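Local coordinates for protein carbonic anhydrase (PDB 1DDZ) that probably catalyses the reversible hydration of carbon dioxide to hydrogencarbonate, with two zinc ions bound by two beta-class carbonic anhydrase regions of one chain, at residues S77-N82 with S313-T318; G172-N177 with Q280-K285; I180-L185 with A276-Q281; E206-G211 with L224-N229; D218-D223 with L286-N291. All blocks are in the same frame, centred on the assembly; numbering follows the deposited sequence.

Contact 1 of 5, residues S77-N82 with S313-T318; sequences SRVPAN and SNLAHT
Arg78 stretches from the zinc-binding loop of a beta-class carbonic anhydrase fold to the turn that follows helix 311-315. The methyl CG2 of Thr318 lies over one face of its guanidinium, only 3.2 Å from NE, with the two side chains arriving from opposite directions. The rest of the arginine borders backbone carbonyls: CD is 3.4 Å from Leu315 O, while NH2 is 2.8 Å from Thr318 O at an angle too poor for a hydrogen bond. This reach depends on an extended chain from CG to NE, with CG anti to the carbonyl carbon (chi1 -58°). Next to it, Val79 CG2 meets Leu315 CD2 at 3.6 Å, the two side chains crossing nearly at right angles. Val216 touches Arg78, Leu315 and Ala316, so it borders both segments. Arg78 belongs to the Cys-X-Asp-X-Arg signature of the family; its side chain is about 9 Å from the zinc ion that Cys74, Asp76, His130 and Cys133 bind. What shapes the turn on the far side is Asn314 O, which accepts from both His317 N, at 2.8 Å, and Thr318 N, at 3.3 Å.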
# COMPACT_ATOMS: atom_id res chain seq x y z
N SER A 77 -3.02 21.89 -2.39
CA SER A 77 -3.93 22.81 -1.72
C SER A 77 -3.37 24.15 -1.34
O SER A 77 -2.30 24.30 -0.75
CB SER A 77 -4.65 22.10 -0.54
OG SER A 77 -5.61 21.21 -1.15
N ARG A 78 -4.08 25.16 -1.79
CA ARG A 78 -3.67 26.53 -1.61
C ARG A 78 -4.00 27.14 -0.28
O ARG A 78 -3.82 28.34 -0.11
CB ARG A 78 -4.23 27.43 -2.73
CG ARG A 78 -3.81 26.98 -4.11
CD ARG A 78 -4.51 27.77 -5.18
NE ARG A 78 -3.81 27.69 -6.46
CZ ARG A 78 -4.30 28.16 -7.60
NH1 ARG A 78 -5.50 28.74 -7.63
NH2 ARG A 78 -3.57 28.09 -8.71
N VAL A 79 -4.49 26.35 0.67
CA VAL A 79 -4.77 26.89 1.98
C VAL A 79 -4.45 25.94 3.13
O VAL A 79 -4.94 24.81 3.16
CB VAL A 79 -6.23 27.37 2.14
CG1 VAL A 79 -6.36 28.21 3.40
CG2 VAL A 79 -6.67 28.18 0.92
N PRO A 80 -3.57 26.36 4.05
CA PRO A 80 -3.22 25.51 5.19
C PRO A 80 -4.47 25.19 6.02
O PRO A 80 -5.32 26.07 6.28
CB PRO A 80 -2.20 26.37 5.95
CG PRO A 80 -1.49 27.07 4.83
CD PRO A 80 -2.66 27.53 3.98
N ALA A 81 -4.56 23.95 6.46
CA ALA A 81 -5.67 23.46 7.24
C ALA A 81 -5.97 24.30 8.47
O ALA A 81 -7.14 24.63 8.70
CB ALA A 81 -5.41 22.03 7.64
N ASN A 82 -4.95 24.64 9.25
CA ASN A 82 -5.15 25.43 10.47
C ASN A 82 -5.74 26.78 10.15
O ASN A 82 -6.57 27.29 10.89
CB ASN A 82 -3.85 25.61 11.26
CG ASN A 82 -2.87 26.53 10.56
OD1 ASN A 82 -2.28 26.17 9.55
ND2 ASN A 82 -2.72 27.76 11.07
N SER A 313 -9.11 35.94 -4.27
CA SER A 313 -8.97 35.96 -5.73
C SER A 313 -7.49 35.82 -6.09
O SER A 313 -7.12 35.13 -7.04
CB SER A 313 -9.57 37.24 -6.32
OG SER A 313 -8.79 38.38 -5.98
N ASN A 314 -6.63 36.48 -5.32
CA ASN A 314 -5.19 36.38 -5.54
C ASN A 314 -4.77 34.95 -5.25
O ASN A 314 -4.05 34.33 -6.03
CB ASN A 314 -4.42 37.31 -4.59
CG ASN A 314 -4.57 38.79 -4.94
OD1 ASN A 314 -4.34 39.65 -4.08
ND2 ASN A 314 -4.95 39.10 -6.19
N LEU A 315 -5.27 34.41 -4.14
CA LEU A 315 -5.01 33.04 -3.74
C LEU A 315 -5.34 32.11 -4.90
O LEU A 315 -4.64 31.13 -5.14
CB LEU A 315 -5.91 32.70 -2.56
CG LEU A 315 -5.42 31.73 -1.50
CD1 LEU A 315 -4.22 32.33 -0.76
CD2 LEU A 315 -6.56 31.47 -0.54
N ALA A 316 -6.41 32.44 -5.62
CA ALA A 316 -6.87 31.65 -6.76
C ALA A 316 -6.08 31.87 -8.06
O ALA A 316 -6.40 31.27 -9.09
CB ALA A 316 -8.33 31.91 -7.00
N HIS A 317 -5.05 32.70 -8.02
CA HIS A 317 -4.26 32.99 -9.20
C HIS A 317 -2.85 32.43 -9.12
O HIS A 317 -2.22 32.20 -10.17
CB HIS A 317 -4.17 34.50 -9.45
CG HIS A 317 -5.45 35.12 -9.91
ND1 HIS A 317 -6.33 34.48 -10.76
CD2 HIS A 317 -6.00 36.33 -9.66
CE1 HIS A 317 -7.36 35.27 -11.01
NE2 HIS A 317 -7.18 36.40 -10.35
N THR A 318 -2.35 32.21 -7.90
CA THR A 318 -0.99 31.70 -7.67
C THR A 318 -0.55 30.63 -8.68
O THR A 318 -1.29 29.69 -9.01
CB THR A 318 -0.79 31.21 -6.21
OG1 THR A 318 0.55 30.73 -6.04
CG2 THR A 318 -1.76 30.13 -5.87

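Contact 2 of 5, residues G172-N177 with Q280-K285; sequences GDEELN and QQTPGK
Gly284 N, which lies 3.9 Å from Asn177 CB, donates a hydrogen bond to Glu181 OE2, and the same oxygen is also bonded to the hydroxyl of Tyr131. That grip sets the turn 282-285 down on the first turns of helix 172-193, where the direct contact is all van der Waals. Pro283 does most of the touching. Its CG is 3.6 Å from Glu174 CG, and its CB sits 3.6 Å from the carbonyl oxygen Glu174 O, so the ring rests partly on side chain and partly on helix backbone. Glu174 has CG anti to its own N (chi1 173°) and stays extended beyond it, which brings the methylene against the CB-CG side of the ring and OE2 to 3.8 Å from Pro283 CD. The other oxygen, OE1, accepts from Lys170 N, so the carboxylate is fixed from its own side of the contact. Further along, Asn177 CB approaches Pro283 CB at 4.0 Å. Facing elsewhere, Glu175 of this helix is hydrogen-bonded to Tyr238 of the second subunit. The loop itself closes with Lys285 N bonded to Thr282 O at 3.0 Å, and Gly284 has a positive phi of 87°. Proline followed by glycine at the two central positions is the classic makeup of a type II beta turn, here pressed against a helix.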
# COMPACT_ATOMS: atom_id res chain seq x y z
N GLY A 172 -19.00 20.03 -17.96
CA GLY A 172 -17.74 19.57 -17.41
C GLY A 172 -17.42 20.09 -16.03
O GLY A 172 -17.01 19.32 -15.17
N ASP A 173 -17.63 21.38 -15.80
CA ASP A 173 -17.33 21.99 -14.51
C ASP A 173 -18.28 21.50 -13.44
O ASP A 173 -17.85 21.14 -12.35
CB ASP A 173 -17.35 23.52 -14.61
CG ASP A 173 -16.22 24.08 -15.50
OD1 ASP A 173 -15.24 23.36 -15.81
OD2 ASP A 173 -16.33 25.27 -15.88
N GLU A 174 -19.56 21.43 -13.75
CA GLU A 174 -20.52 20.95 -12.79
C GLU A 174 -20.20 19.49 -12.47
O GLU A 174 -20.28 19.07 -11.32
CB GLU A 174 -21.94 21.09 -13.32
CG GLU A 174 -22.97 20.45 -12.43
CD GLU A 174 -24.38 20.95 -12.67
OE1 GLU A 174 -25.20 20.19 -13.24
OE2 GLU A 174 -24.68 22.10 -12.26
N GLU A 175 -19.74 18.75 -13.46
CA GLU A 175 -19.44 17.35 -13.25
C GLU A 175 -18.19 17.13 -12.43
O GLU A 175 -18.11 16.16 -11.66
CB GLU A 175 -19.37 16.60 -14.57
CG GLU A 175 -19.26 15.10 -14.42
CD GLU A 175 -19.45 14.35 -15.72
OE1 GLU A 175 -19.34 13.09 -15.70
OE2 GLU A 175 -19.71 15.01 -16.76
N LEU A 176 -17.21 18.01 -12.58
CA LEU A 176 -15.97 17.90 -11.80
C LEU A 176 -16.35 18.26 -10.36
O LEU A 176 -16.01 17.53 -9.42
CB LEU A 176 -14.90 18.86 -12.33
CG LEU A 176 -13.40 18.51 -12.21
CD1 LEU A 176 -12.61 19.73 -11.76
CD2 LEU A 176 -13.14 17.34 -11.28
N ASN A 177 -17.11 19.34 -10.19
CA ASN A 177 -17.54 19.79 -8.87
C ASN A 177 -18.22 18.65 -8.14
O ASN A 177 -17.88 18.34 -7.01
CB ASN A 177 -18.52 20.97 -8.97
CG ASN A 177 -17.84 22.28 -9.30
OD1 ASN A 177 -16.77 22.59 -8.80
ND2 ASN A 177 -18.50 23.09 -10.12
N GLN A 280 -28.91 16.51 -3.54
CA GLN A 280 -30.03 17.42 -3.78
C GLN A 280 -29.61 18.89 -3.90
O GLN A 280 -30.46 19.74 -4.16
CB GLN A 280 -31.10 17.27 -2.70
CG GLN A 280 -30.69 17.75 -1.32
CD GLN A 280 -31.70 17.38 -0.24
OE1 GLN A 280 -31.75 17.98 0.83
NE2 GLN A 280 -32.51 16.36 -0.52
N GLN A 281 -28.33 19.20 -3.67
CA GLN A 281 -27.86 20.59 -3.78
C GLN A 281 -27.13 20.78 -5.09
O GLN A 281 -26.65 19.82 -5.68
CB GLN A 281 -26.91 20.94 -2.63
CG GLN A 281 -27.41 20.57 -1.25
CD GLN A 281 -26.48 21.08 -0.18
OE1 GLN A 281 -26.27 22.29 -0.07
NE2 GLN A 281 -25.88 20.16 0.58
N THR A 282 -26.95 22.04 -5.48
CA THR A 282 -26.27 22.35 -6.73
C THR A 282 -24.76 22.13 -6.61
O THR A 282 -24.13 22.58 -5.66
CB THR A 282 -26.54 23.79 -7.16
OG1 THR A 282 -27.94 24.00 -7.29
CG2 THR A 282 -25.92 24.05 -8.51
N PRO A 283 -24.15 21.42 -7.57
CA PRO A 283 -22.72 21.16 -7.52
C PRO A 283 -21.94 22.46 -7.48
O PRO A 283 -22.19 23.36 -8.28
CB PRO A 283 -22.46 20.39 -8.82
CG PRO A 283 -23.74 19.65 -9.02
CD PRO A 283 -24.77 20.72 -8.71
N GLY A 284 -21.04 22.56 -6.50
CA GLY A 284 -20.22 23.75 -6.36
C GLY A 284 -20.85 24.84 -5.53
O GLY A 284 -20.23 25.87 -5.33
N LYS A 285 -22.08 24.63 -5.07
CA LYS A 285 -22.77 25.64 -4.27
C LYS A 285 -23.38 25.03 -3.03
O LYS A 285 -24.49 25.34 -2.67
CB LYS A 285 -23.87 26.31 -5.09
CG LYS A 285 -23.35 27.12 -6.26
CD LYS A 285 -24.45 27.46 -7.24
CE LYS A 285 -23.87 28.04 -8.53
NZ LYS A 285 -24.90 28.19 -9.59

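Contact 3 of 5, residues I180-L185 with A276-Q281; sequences IELNVL and AELVQQ
Leu278 presses into a niche formed by Glu181, Leu182 and Leu185 on one face of helix 172-193, and nearly all the tight packing belongs to it. Having CG anti to the backbone N (chi1 180°) sends its two methyls across to the other helix, where they part: CD1 goes to Leu182 CD2 at 3.7 Å, CD2 to Glu181 OE1 at 3.6 Å. Lower on the same side chain, CB slides past Leu185 CD1 at 4.2 Å, the two running in opposite directions. Leu224 of the neighbouring strand and Leu286 close the niche from other sides. A buried carboxylate beside a leucine methyl needs polar company, and Glu181 has it: OE1 forms a salt bridge with Arg178, while the other oxygen is taken up by Tyr131. Arg178 also donates to Gln281 O, tying the two segments together indirectly. Toward solvent the contact thins. Val279 CG2, on the loose side, comes no nearer than 4.4 Å to Leu182 CD2. Here too Gln281 folds back on its own segment, its NE2 donating to Glu277 O at 3.3 Å from above the carbonyl plane. In the alpha/beta fold of this carbonic anhydrase, helix 266-279 thus packs on helix 172-193, which in turn contacts strand 222-227 of the mixed sheet.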
# COMPACT_ATOMS: atom_id res chain seq x y z
N ILE A 180 -15.81 15.76 -7.14
CA ILE A 180 -15.00 16.19 -6.01
C ILE A 180 -15.80 16.06 -4.73
O ILE A 180 -15.32 15.49 -3.76
CB ILE A 180 -14.46 17.61 -6.26
CG1 ILE A 180 -13.37 17.52 -7.33
CG2 ILE A 180 -13.91 18.24 -4.94
CD1 ILE A 180 -12.92 18.86 -7.89
N GLU A 181 -17.06 16.47 -4.75
CA GLU A 181 -17.93 16.36 -3.57
C GLU A 181 -18.22 14.91 -3.22
O GLU A 181 -18.23 14.51 -2.05
CB GLU A 181 -19.23 17.12 -3.82
CG GLU A 181 -19.01 18.60 -4.02
CD GLU A 181 -20.18 19.30 -4.69
OE1 GLU A 181 -21.09 18.61 -5.20
OE2 GLU A 181 -20.18 20.55 -4.74
N LEU A 182 -18.49 14.10 -4.23
CA LEU A 182 -18.76 12.69 -4.01
C LEU A 182 -17.47 12.00 -3.55
O LEU A 182 -17.51 11.05 -2.75
CB LEU A 182 -19.29 12.05 -5.31
CG LEU A 182 -20.75 12.41 -5.63
CD1 LEU A 182 -21.12 11.98 -7.06
CD2 LEU A 182 -21.68 11.76 -4.60
N ASN A 183 -16.32 12.44 -4.06
CA ASN A 183 -15.04 11.87 -3.65
C ASN A 183 -14.88 12.08 -2.12
O ASN A 183 -14.65 11.13 -1.38
CB ASN A 183 -13.87 12.50 -4.42
CG ASN A 183 -12.52 11.85 -4.08
OD1 ASN A 183 -12.39 10.63 -4.10
ND2 ASN A 183 -11.52 12.66 -3.74
N VAL A 184 -15.07 13.30 -1.65
CA VAL A 184 -14.96 13.58 -0.22
C VAL A 184 -15.90 12.67 0.57
O VAL A 184 -15.47 12.02 1.52
CB VAL A 184 -15.29 15.07 0.12
CG1 VAL A 184 -15.33 15.27 1.62
CG2 VAL A 184 -14.28 15.99 -0.47
N LEU A 185 -17.16 12.55 0.13
CA LEU A 185 -18.15 11.71 0.82
C LEU A 185 -17.72 10.25 0.88
O LEU A 185 -17.93 9.57 1.88
CB LEU A 185 -19.52 11.78 0.16
CG LEU A 185 -20.69 12.36 0.95
CD1 LEU A 185 -21.99 12.00 0.25
CD2 LEU A 185 -20.71 11.84 2.37
N ALA A 276 -27.79 11.58 -0.07
CA ALA A 276 -29.05 12.20 -0.45
C ALA A 276 -28.99 13.70 -0.22
O ALA A 276 -29.37 14.49 -1.08
CB ALA A 276 -30.19 11.60 0.36
N GLU A 277 -28.40 14.09 0.90
CA GLU A 277 -28.31 15.51 1.22
C GLU A 277 -27.31 16.26 0.35
O GLU A 277 -27.53 17.42 -0.03
CB GLU A 277 -28.04 15.68 2.71
CG GLU A 277 -29.23 15.15 3.51
CD GLU A 277 -28.96 14.99 5.00
OE1 GLU A 277 -29.92 14.66 5.72
OE2 GLU A 277 -27.82 15.16 5.45
N LEU A 278 -26.26 15.58 -0.09
CA LEU A 278 -25.30 16.25 -0.95
C LEU A 278 -25.93 16.44 -2.32
O LEU A 278 -26.04 17.56 -2.83
CB LEU A 278 -24.04 15.40 -1.10
CG LEU A 278 -22.86 15.85 -1.96
CD1 LEU A 278 -22.66 14.96 -3.13
CD2 LEU A 278 -22.98 17.27 -2.40
N VAL A 279 -26.37 15.33 -2.90
CA VAL A 279 -26.93 15.29 -4.23
C VAL A 279 -28.08 16.23 -4.53
O VAL A 279 -28.17 16.74 -5.63
CB VAL A 279 -27.23 13.84 -4.64
CG1 VAL A 279 -28.01 13.78 -5.90
CG2 VAL A 279 -25.90 13.11 -4.85
N GLN A 280 -28.91 16.51 -3.54
CA GLN A 280 -30.03 17.42 -3.78
C GLN A 280 -29.61 18.89 -3.90
O GLN A 280 -30.46 19.74 -4.16
CB GLN A 280 -31.10 17.27 -2.70
CG GLN A 280 -30.69 17.75 -1.32
CD GLN A 280 -31.70 17.38 -0.24
OE1 GLN A 280 -31.75 17.98 0.83
NE2 GLN A 280 -32.51 16.36 -0.52
N GLN A 281 -28.33 19.20 -3.67
CA GLN A 281 -27.86 20.59 -3.78
C GLN A 281 -27.13 20.78 -5.09
O GLN A 281 -26.65 19.82 -5.68
CB GLN A 281 -26.91 20.94 -2.63
CG GLN A 281 -27.41 20.57 -1.25
CD GLN A 281 -26.48 21.08 -0.18
OE1 GLN A 281 -26.27 22.29 -0.07
NE2 GLN A 281 -25.88 20.16 0.58

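Contact 4 of 5, residues E206-G211 with L224-N229; sequences ELTVQG and LGVVVN
Val209 and Val227 hold each other by both backbone groups: Val227 N donates to Val209 O at 2.7 Å, and Val209 N returns a bond of 2.9 Å to Val227 O, both almost straight. Gly211 N adds a third bond, to Gly225 O at 2.8 Å. The last one is different, since Leu224 N meets Gly211 O from well above the carbonyl plane (53° out of it). These rungs build the antiparallel beta hairpin that ends the mixed sheet; strand 208-214 continues on its other side into parallel pairing with strand 124-130, and strand 222-227 is outermost within the chain. Gln210 and Val226 form the non-hydrogen-bonded pair between the rungs. There the valine methyl CG2 lies against the side-chain amide, 3.3 Å from Gln210 OE1, and Gln210 NE2 bends to a weak bond with Gly211 O. On the opposite face Val209 and Val227 pack on Trp201 and Cys192; Val227 is nearly eclipsed (chi1 4°), and its CG1 comes 3.6 Å from Val209 O. Past Thr208 the strands separate. Leu207 O and Val228 O face each other as two acceptors, and a water accepts from Leu207 N at 3.1 Å and donates weakly to Val228 O.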
# COMPACT_ATOMS: atom_id res chain seq x y z
N GLU A 206 -15.14 9.30 21.90
CA GLU A 206 -15.73 10.45 21.23
C GLU A 206 -14.90 10.74 19.99
O GLU A 206 -13.74 11.15 20.11
CB GLU A 206 -15.68 11.65 22.16
CG GLU A 206 -16.81 12.63 21.99
CD GLU A 206 -18.01 12.33 22.90
OE1 GLU A 206 -18.32 11.14 23.14
OE2 GLU A 206 -18.64 13.30 23.38
N LEU A 207 -15.48 10.53 18.81
CA LEU A 207 -14.75 10.73 17.56
C LEU A 207 -15.69 10.96 16.38
O LEU A 207 -16.40 10.03 15.93
CB LEU A 207 -13.85 9.51 17.27
CG LEU A 207 -12.94 9.47 16.02
CD1 LEU A 207 -11.93 10.61 16.07
CD2 LEU A 207 -12.22 8.14 15.97
N THR A 208 -15.69 12.18 15.87
CA THR A 208 -16.53 12.50 14.71
C THR A 208 -15.74 12.48 13.40
O THR A 208 -14.55 12.76 13.39
CB THR A 208 -17.12 13.90 14.82
OG1 THR A 208 -16.07 14.86 14.94
CG2 THR A 208 -18.06 13.98 16.02
N VAL A 209 -16.40 12.10 12.32
CA VAL A 209 -15.75 12.14 11.03
C VAL A 209 -16.67 12.99 10.19
O VAL A 209 -17.85 12.70 10.11
CB VAL A 209 -15.60 10.77 10.38
CG1 VAL A 209 -14.75 10.90 9.09
CG2 VAL A 209 -14.98 9.79 11.35
N GLN A 210 -16.14 14.04 9.59
CA GLN A 210 -16.95 14.92 8.78
C GLN A 210 -16.26 15.29 7.48
O GLN A 210 -15.03 15.36 7.41
CB GLN A 210 -17.28 16.17 9.60
CG GLN A 210 -17.01 17.50 8.94
CD GLN A 210 -18.05 18.55 9.28
OE1 GLN A 210 -18.17 18.98 10.41
NE2 GLN A 210 -18.82 18.95 8.28
N GLY A 211 -17.07 15.49 6.44
CA GLY A 211 -16.56 15.88 5.13
C GLY A 211 -16.75 17.36 4.88
O GLY A 211 -17.74 17.96 5.30
N LEU A 224 -20.33 18.32 3.94
CA LEU A 224 -20.64 17.10 3.19
C LEU A 224 -21.28 16.09 4.11
O LEU A 224 -21.64 15.00 3.68
CB LEU A 224 -19.39 16.45 2.60
CG LEU A 224 -18.93 16.82 1.19
CD1 LEU A 224 -20.01 16.51 0.19
CD2 LEU A 224 -18.60 18.26 1.15
N GLY A 225 -21.33 16.42 5.40
CA GLY A 225 -21.93 15.52 6.37
C GLY A 225 -20.97 15.13 7.46
O GLY A 225 -19.76 15.15 7.26
N VAL A 226 -21.51 14.83 8.64
CA VAL A 226 -20.76 14.42 9.81
C VAL A 226 -21.32 13.10 10.29
O VAL A 226 -22.53 12.91 10.30
CB VAL A 226 -20.96 15.43 11.00
CG1 VAL A 226 -20.04 15.07 12.19
CG2 VAL A 226 -20.68 16.85 10.54
N VAL A 227 -20.47 12.16 10.65
CA VAL A 227 -20.97 10.93 11.21
C VAL A 227 -20.33 10.89 12.60
O VAL A 227 -19.15 11.22 12.77
CB VAL A 227 -20.77 9.68 10.30
CG1 VAL A 227 -20.00 10.01 9.04
CG2 VAL A 227 -20.23 8.51 11.07
N VAL A 228 -21.17 10.64 13.60
CA VAL A 228 -20.75 10.62 14.99
C VAL A 228 -20.35 9.25 15.49
O VAL A 228 -19.34 9.11 16.16
CB VAL A 228 -21.87 11.21 15.88
CG1 VAL A 228 -21.42 11.28 17.34
CG2 VAL A 228 -22.22 12.61 15.40
N ASN A 229 -21.15 8.25 15.15
CA ASN A 229 -20.87 6.89 15.55
C ASN A 229 -21.83 5.96 14.79
O ASN A 229 -23.01 6.00 15.05
CB ASN A 229 -21.07 6.74 17.08
CG ASN A 229 -20.69 5.36 17.59
OD1 ASN A 229 -20.98 4.35 16.94
ND2 ASN A 229 -20.04 5.30 18.74
O HOH W 1 -18.60 10.92 18.83

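Contact 5 of 5, residues D218-D223 with L286-N291; sequences DGKLRD and LKEGAN
Lys220 sets CG anti to its backbone N (chi1 -171°) and runs out straight, while Glu288 tucks CG between its N and carbonyl carbon (chi1 63°) and bends at the next bond; the two ends meet in a salt bridge, Lys220 NZ to Glu288 OE2, weak as a hydrogen bond at 3.4 Å. The contact lies where a loop opening with an Asx turn, Asp218 OD2 accepting from Lys220 N, enters strand 222-227, outermost within this chain in the beta-carbonic anhydrase sheet. Arg222 bends at chi2 and curls across the backbone of the other segment, with CD 3.1 Å from Leu286 O and CB 3.6 Å from Leu286 CB. Its guanidinium then turns back in a salt bridge, Arg222 NH2 to Asp218 OD1 at 3.1 Å. Lys220 CB lies over the centre of one guanidinium face, and a single aspartate holds both the turn and the arginine. The one direct backbone bond is Asp223 N to Lys287 O, 2.8 Å long and in the carbonyl plane, and a water reinforces it by donating to both Asp223 O and Lys287 O. Leu286 also packs on Tyr131 and Glu181. Asp223 divides its carboxylate: OD1 accepts from Gly225 N, while OD2, beside Gly289 CA, takes a second water at 3.3 Å, and that water accepts from Asn291 N at 3.1 Å.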
# COMPACT_ATOMS: atom_id res chain seq x y z
N ASP A 218 -13.09 31.64 -2.44
CA ASP A 218 -13.74 32.24 -1.27
C ASP A 218 -13.29 31.62 0.07
O ASP A 218 -13.55 32.18 1.15
CB ASP A 218 -15.28 32.19 -1.38
CG ASP A 218 -15.85 30.77 -1.40
OD1 ASP A 218 -17.08 30.64 -1.57
OD2 ASP A 218 -15.09 29.78 -1.24
N GLY A 219 -12.63 30.47 -0.01
CA GLY A 219 -12.15 29.80 1.17
C GLY A 219 -13.25 29.39 2.13
O GLY A 219 -12.99 29.13 3.30
N LYS A 220 -14.46 29.22 1.61
CA LYS A 220 -15.58 28.87 2.47
C LYS A 220 -15.84 27.39 2.50
O LYS A 220 -16.09 26.77 1.47
CB LYS A 220 -16.84 29.62 2.01
CG LYS A 220 -17.99 29.48 2.97
CD LYS A 220 -19.14 30.41 2.63
CE LYS A 220 -20.06 30.50 3.83
NZ LYS A 220 -21.23 31.42 3.68
N LEU A 221 -15.79 26.82 3.69
CA LEU A 221 -16.01 25.39 3.83
C LEU A 221 -17.49 25.05 3.71
O LEU A 221 -18.33 25.69 4.35
CB LEU A 221 -15.48 24.89 5.17
CG LEU A 221 -13.98 24.98 5.43
CD1 LEU A 221 -13.74 24.49 6.86
CD2 LEU A 221 -13.18 24.15 4.43
N ARG A 222 -17.80 24.04 2.88
CA ARG A 222 -19.17 23.58 2.68
C ARG A 222 -19.27 22.22 3.32
O ARG A 222 -18.31 21.44 3.28
CB ARG A 222 -19.50 23.45 1.20
CG ARG A 222 -18.97 24.53 0.32
CD ARG A 222 -19.53 25.86 0.65
NE ARG A 222 -19.20 26.78 -0.43
CZ ARG A 222 -19.79 27.96 -0.61
NH1 ARG A 222 -20.74 28.35 0.22
NH2 ARG A 222 -19.45 28.72 -1.65
N ASP A 223 -20.44 21.91 3.86
CA ASP A 223 -20.63 20.65 4.57
C ASP A 223 -20.98 19.46 3.69
O ASP A 223 -21.76 19.60 2.76
CB ASP A 223 -21.72 20.87 5.62
CG ASP A 223 -21.71 19.84 6.70
OD1 ASP A 223 -20.82 18.97 6.68
OD2 ASP A 223 -22.61 19.90 7.57
N LEU A 286 -22.65 24.13 -2.39
CA LEU A 286 -23.16 23.48 -1.20
C LEU A 286 -23.25 24.49 -0.06
O LEU A 286 -22.56 25.50 -0.06
CB LEU A 286 -22.24 22.35 -0.78
CG LEU A 286 -21.94 21.24 -1.78
CD1 LEU A 286 -21.25 20.10 -1.02
CD2 LEU A 286 -23.26 20.77 -2.42
N LYS A 287 -24.09 24.19 0.92
CA LYS A 287 -24.24 25.04 2.08
C LYS A 287 -23.17 24.73 3.12
O LYS A 287 -22.54 23.68 3.10
CB LYS A 287 -25.61 24.81 2.73
CG LYS A 287 -26.77 25.45 2.02
CD LYS A 287 -27.98 25.48 2.94
CE LYS A 287 -27.77 26.39 4.17
NZ LYS A 287 -27.89 27.84 3.83
N GLU A 288 -22.93 25.69 3.99
CA GLU A 288 -21.98 25.48 5.07
C GLU A 288 -22.88 24.85 6.13
O GLU A 288 -24.11 24.98 6.06
CB GLU A 288 -21.39 26.80 5.57
CG GLU A 288 -22.39 27.78 6.19
CD GLU A 288 -23.37 28.39 5.18
OE1 GLU A 288 -24.52 28.70 5.59
OE2 GLU A 288 -23.00 28.55 3.98
N GLY A 289 -22.28 24.09 7.04
CA GLY A 289 -23.05 23.47 8.11
C GLY A 289 -23.10 24.45 9.27
O GLY A 289 -22.59 25.57 9.14
N ALA A 290 -23.67 24.07 10.40
CA ALA A 290 -23.75 24.98 11.54
C ALA A 290 -22.70 24.71 12.63
O ALA A 290 -22.64 25.43 13.62
CB ALA A 290 -25.14 24.97 12.14
N ASN A 291 -21.91 23.65 12.45
CA ASN A 291 -20.85 23.29 13.39
C ASN A 291 -19.79 24.40 13.52
O ASN A 291 -19.61 25.22 12.62
CB ASN A 291 -20.22 21.96 12.95
CG ASN A 291 -19.08 21.52 13.85
OD1 ASN A 291 -17.95 21.99 13.69
ND2 ASN A 291 -19.36 20.62 14.79
O HOH W 2 -24.03 21.57 2.48
O HOH W 3 -21.99 21.29 10.50

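Contacts 3 and 4 are the buried ones, contact 5 is partly buried, and contacts 1 and 2 lie at the surface. Contact 4 is held by strand-to-strand backbone bonds, contact 3 by apolar helix packing, and contact 2 by a turn resting on a helix with no direct polar bond; contact 5 mixes a backbone bond, a salt bridge and bridging waters. Contacts 2 and 3 use the same helix, 172-193; contacts 4 and 5 share strand 222-227. Leu224 and Leu286 join contacts 3, 4 and 5, and Gln281, shared by contacts 2 and 3, ties in contact 2. Contact 1 stands apart, touching none of the others, and relies on one long arginine near a zinc site.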